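Local atomic coordinates of fiber protein (Raptor siadenovirus a, PDB entry 5FJL), a protein that forms the trimeric adenovirus fibre, whose C-terminal head domain, the part described here, probably attaches the virion to a receptor on the host cell. Residues Lys56-Thr60 with Ser61-Thr65. Numbering follows the deposited sequence. Where two conformers were deposited one is given.
Sequences KTRVT and SITIT
Val59 and Ile62 lie side by side where the chain reverses, their CG2 methyls 3.6 Å apart. They close a beta hairpin with a two-residue loop, Thr60-Ser61: Val59 to Ile62 form a type II' turn, with Thr60 at positive phi (57°). Between them Val59 N donates to Ile62 O at 2.9 Å, whereas the return bond from Ile62 N to Val59 O is longer, 3.2 Å, and arrives well above the carbonyl plane. Val59 O also accepts a 2.7 Å bond from Thr60 OG1; this hydroxyl, held between the backbone N and carbonyl carbon (chi1 84°), reaches back to the preceding carbonyl. Further along, Thr57 and Ile64 form the next hydrogen-bonded pair, with nearly straight bonds both ways. Water 2 bridges this pair, donating to Ile64 O and hydrogen-bonding Thr57 OG1 at 2.6 Å.

On the other face Lys56 runs beside Thr65, its CG 3.4 Å from Thr65 OG1. The bend at chi3 (79°) carries Lys56 CE across to Thr63 CG2, 3.6 Å away. Water 1 hydrogen-bonds Thr63 OG1 and, weakly, Lys56 NZ; Arg58 lies alongside Thr63.

Strand 38-45 flanks Lys56-Val59 and strand 160-171 flanks Ile62-Thr65, so the hairpin is internal to the sheet. Its Val59-Ile62 face meets the other subunits, Ile62 packing on Ile64 of the third subunit; from the turn, Ser61 OG hydrogen-bonds Tyr39 OH of that same chain. Apolar Val59, Ile62 and Ile64 with Thr57 thus form the face that packs between subunits, while Lys56 and Arg58 lie with Thr63 and Thr65 on the reverse; hydroxyls and a bridging water occur on both.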
ATOM      1  N   LYS A  56       0.708  15.749 -11.873  1.00 22.18           N
ATOM      2  CA  LYS A  56      -0.594  15.069 -11.954  1.00 22.92           C
ATOM      3  C   LYS A  56      -0.784  14.595 -13.381  1.00 26.51           C
ATOM      4  O   LYS A  56      -0.524  15.351 -14.336  1.00 29.13           O
ATOM      5  CB  LYS A  56      -1.709  16.028 -11.603  1.00 26.59           C
ATOM      6  CG  LYS A  56      -1.619  16.598 -10.217  1.00 30.79           C
ATOM      7  CD  LYS A  56      -2.715  17.595  -9.926  1.00 36.69           C
ATOM      8  CE  LYS A  56      -4.038  16.950  -9.583  1.00 42.73           C
ATOM      9  NZ  LYS A  56      -4.927  17.920  -8.893  1.00 47.89           N
ATOM     10  N   THR A  57      -1.173  13.341 -13.537  1.00 23.27           N
ATOM     11  CA  THR A  57      -1.567  12.749 -14.810  1.00 24.38           C
ATOM     12  C   THR A  57      -3.055  12.448 -14.736  1.00 25.71           C
ATOM     13  O   THR A  57      -3.493  11.684 -13.880  1.00 24.07           O
ATOM     14  CB  THR A  57      -0.765  11.455 -15.067  1.00 25.72           C
ATOM     15  OG1 THR A  57       0.630  11.760 -15.110  1.00 27.81           O
ATOM     16  CG2 THR A  57      -1.171  10.793 -16.378  1.00 27.87           C
ATOM     17  N   ARG A  58      -3.846  13.045 -15.637  1.00 28.16           N
ATOM     18  CA  ARG A  58      -5.287  12.865 -15.651  1.00 31.49           C
ATOM     19  C   ARG A  58      -5.693  11.929 -16.763  1.00 36.63           C
ATOM     20  O   ARG A  58      -5.402  12.222 -17.924  1.00 38.62           O
ATOM     21  CB  ARG A  58      -5.995  14.183 -15.920  1.00 38.04           C
ATOM     22  CG  ARG A  58      -5.556  15.331 -15.055  1.00 45.12           C
ATOM     23  CD  ARG A  58      -6.568  16.478 -15.092  1.00 51.99           C
ATOM     24  NE  ARG A  58      -6.524  17.316 -13.886  1.00 56.32           N
ATOM     25  CZ  ARG A  58      -5.471  18.019 -13.451  1.00 58.20           C
ATOM     26  NH1 ARG A  58      -4.308  18.000 -14.096  1.00 57.96           N
ATOM     27  NH2 ARG A  58      -5.582  18.746 -12.331  1.00 58.72           N
ATOM     28  N   VAL A  59      -6.387  10.847 -16.418  1.00 38.37           N
ATOM     29  CA  VAL A  59      -7.057   9.995 -17.413  1.00 45.23           C
ATOM     30  C   VAL A  59      -8.537   9.837 -17.063  1.00 44.02           C
ATOM     31  O   VAL A  59      -8.901   9.098 -16.138  1.00 43.04           O
ATOM     32  CB  VAL A  59      -6.354   8.640 -17.576  1.00 49.32           C
ATOM     33  CG1 VAL A  59      -5.136   8.808 -18.464  1.00 53.29           C
ATOM     34  CG2 VAL A  59      -5.946   8.050 -16.238  1.00 48.48           C
ATOM     35  N   THR A  60      -9.381  10.553 -17.813  1.00 43.87           N
ATOM     36  CA  THR A  60     -10.801  10.742 -17.493  1.00 44.06           C
ATOM     37  C   THR A  60     -10.951  11.357 -16.087  1.00 45.68           C
ATOM     38  O   THR A  60     -10.242  12.318 -15.774  1.00 47.37           O
ATOM     39  CB  THR A  60     -11.622   9.437 -17.669  1.00 48.93           C
ATOM     40  OG1 THR A  60     -11.520   8.645 -16.482  1.00 46.12           O
ATOM     41  CG2 THR A  60     -11.137   8.620 -18.874  1.00 48.76           C
ATOM     42  N   SER A  61     -11.829  10.797 -15.242  1.00 41.07           N
ATOM     43  CA  SER A  61     -12.044  11.291 -13.876  1.00 40.00           C
ATOM     44  C   SER A  61     -11.056  10.763 -12.830  1.00 35.17           C
ATOM     45  O   SER A  61     -11.235  11.049 -11.636  1.00 40.45           O
ATOM     46  CB  SER A  61     -13.468  10.958 -13.399  1.00 41.33           C
ATOM     47  OG  SER A  61     -13.657   9.551 -13.296  1.00 43.43           O
ATOM     48  N   ILE A  62     -10.056   9.979 -13.239  0.50 32.08           N
ATOM     49  CA  ILE A  62      -8.992   9.626 -12.290  0.50 29.00           C
ATOM     50  C   ILE A  62      -7.677  10.327 -12.566  0.50 27.30           C
ATOM     51  O   ILE A  62      -7.170  10.328 -13.707  0.50 24.72           O
ATOM     52  CB  ILE A  62      -8.720   8.130 -12.150  0.50 30.63           C
ATOM     53  CG1 ILE A  62      -7.747   7.958 -10.998  0.50 31.25           C
ATOM     54  CG2 ILE A  62      -8.048   7.530 -13.370  0.50 31.11           C
ATOM     55  CD1 ILE A  62      -7.613   6.556 -10.534  0.50 32.05           C
ATOM     56  N   THR A  63      -7.116  10.873 -11.483  1.00 24.52           N
ATOM     57  CA  THR A  63      -5.838  11.538 -11.537  0.50 23.17           C
ATOM     58  C   THR A  63      -4.823  10.715 -10.724  1.00 22.04           C
ATOM     59  O   THR A  63      -5.161  10.220  -9.653  1.00 21.97           O
ATOM     60  CB  THR A  63      -5.928  12.946 -10.935  0.50 23.50           C
ATOM     61  OG1 THR A  63      -6.912  13.720 -11.647  0.50 26.70           O
ATOM     62  CG2 THR A  63      -4.595  13.661 -11.017  0.50 22.84           C
ATOM     63  N   ILE A  64      -3.622  10.626 -11.225  1.00 20.04           N
ATOM     64  CA  ILE A  64      -2.502   9.963 -10.550  1.00 20.04           C
ATOM     65  C   ILE A  64      -1.436  11.009 -10.355  1.00 20.69           C
ATOM     66  O   ILE A  64      -0.980  11.639 -11.313  1.00 20.74           O
ATOM     67  CB  ILE A  64      -1.987   8.751 -11.335  1.00 21.70           C
ATOM     68  CG1 ILE A  64      -3.200   7.836 -11.567  1.00 26.40           C
ATOM     69  CG2 ILE A  64      -0.816   8.091 -10.584  1.00 23.07           C
ATOM     70  CD1 ILE A  64      -2.960   6.423 -12.003  1.00 31.50           C
ATOM     71  N   THR A  65      -1.018  11.213  -9.112  1.00 18.05           N
ATOM     72  CA  THR A  65      -0.028  12.226  -8.761  1.00 18.03           C
ATOM     73  C   THR A  65       1.219  11.587  -8.213  1.00 18.47           C
ATOM     74  O   THR A  65       1.143  10.718  -7.313  1.00 18.36           O
ATOM     75  CB  THR A  65      -0.600  13.249  -7.754  1.00 19.42           C
ATOM     76  OG1 THR A  65      -1.796  13.829  -8.305  1.00 21.75           O
ATOM     77  CG2 THR A  65       0.410  14.337  -7.401  1.00 20.25           C
TER
HETATM   78  O   HOH W   1      -7.124  16.679 -11.102  1.00 49.75           O
HETATM   79  O   HOH W   2       1.869  11.946 -12.792  1.00 31.23           O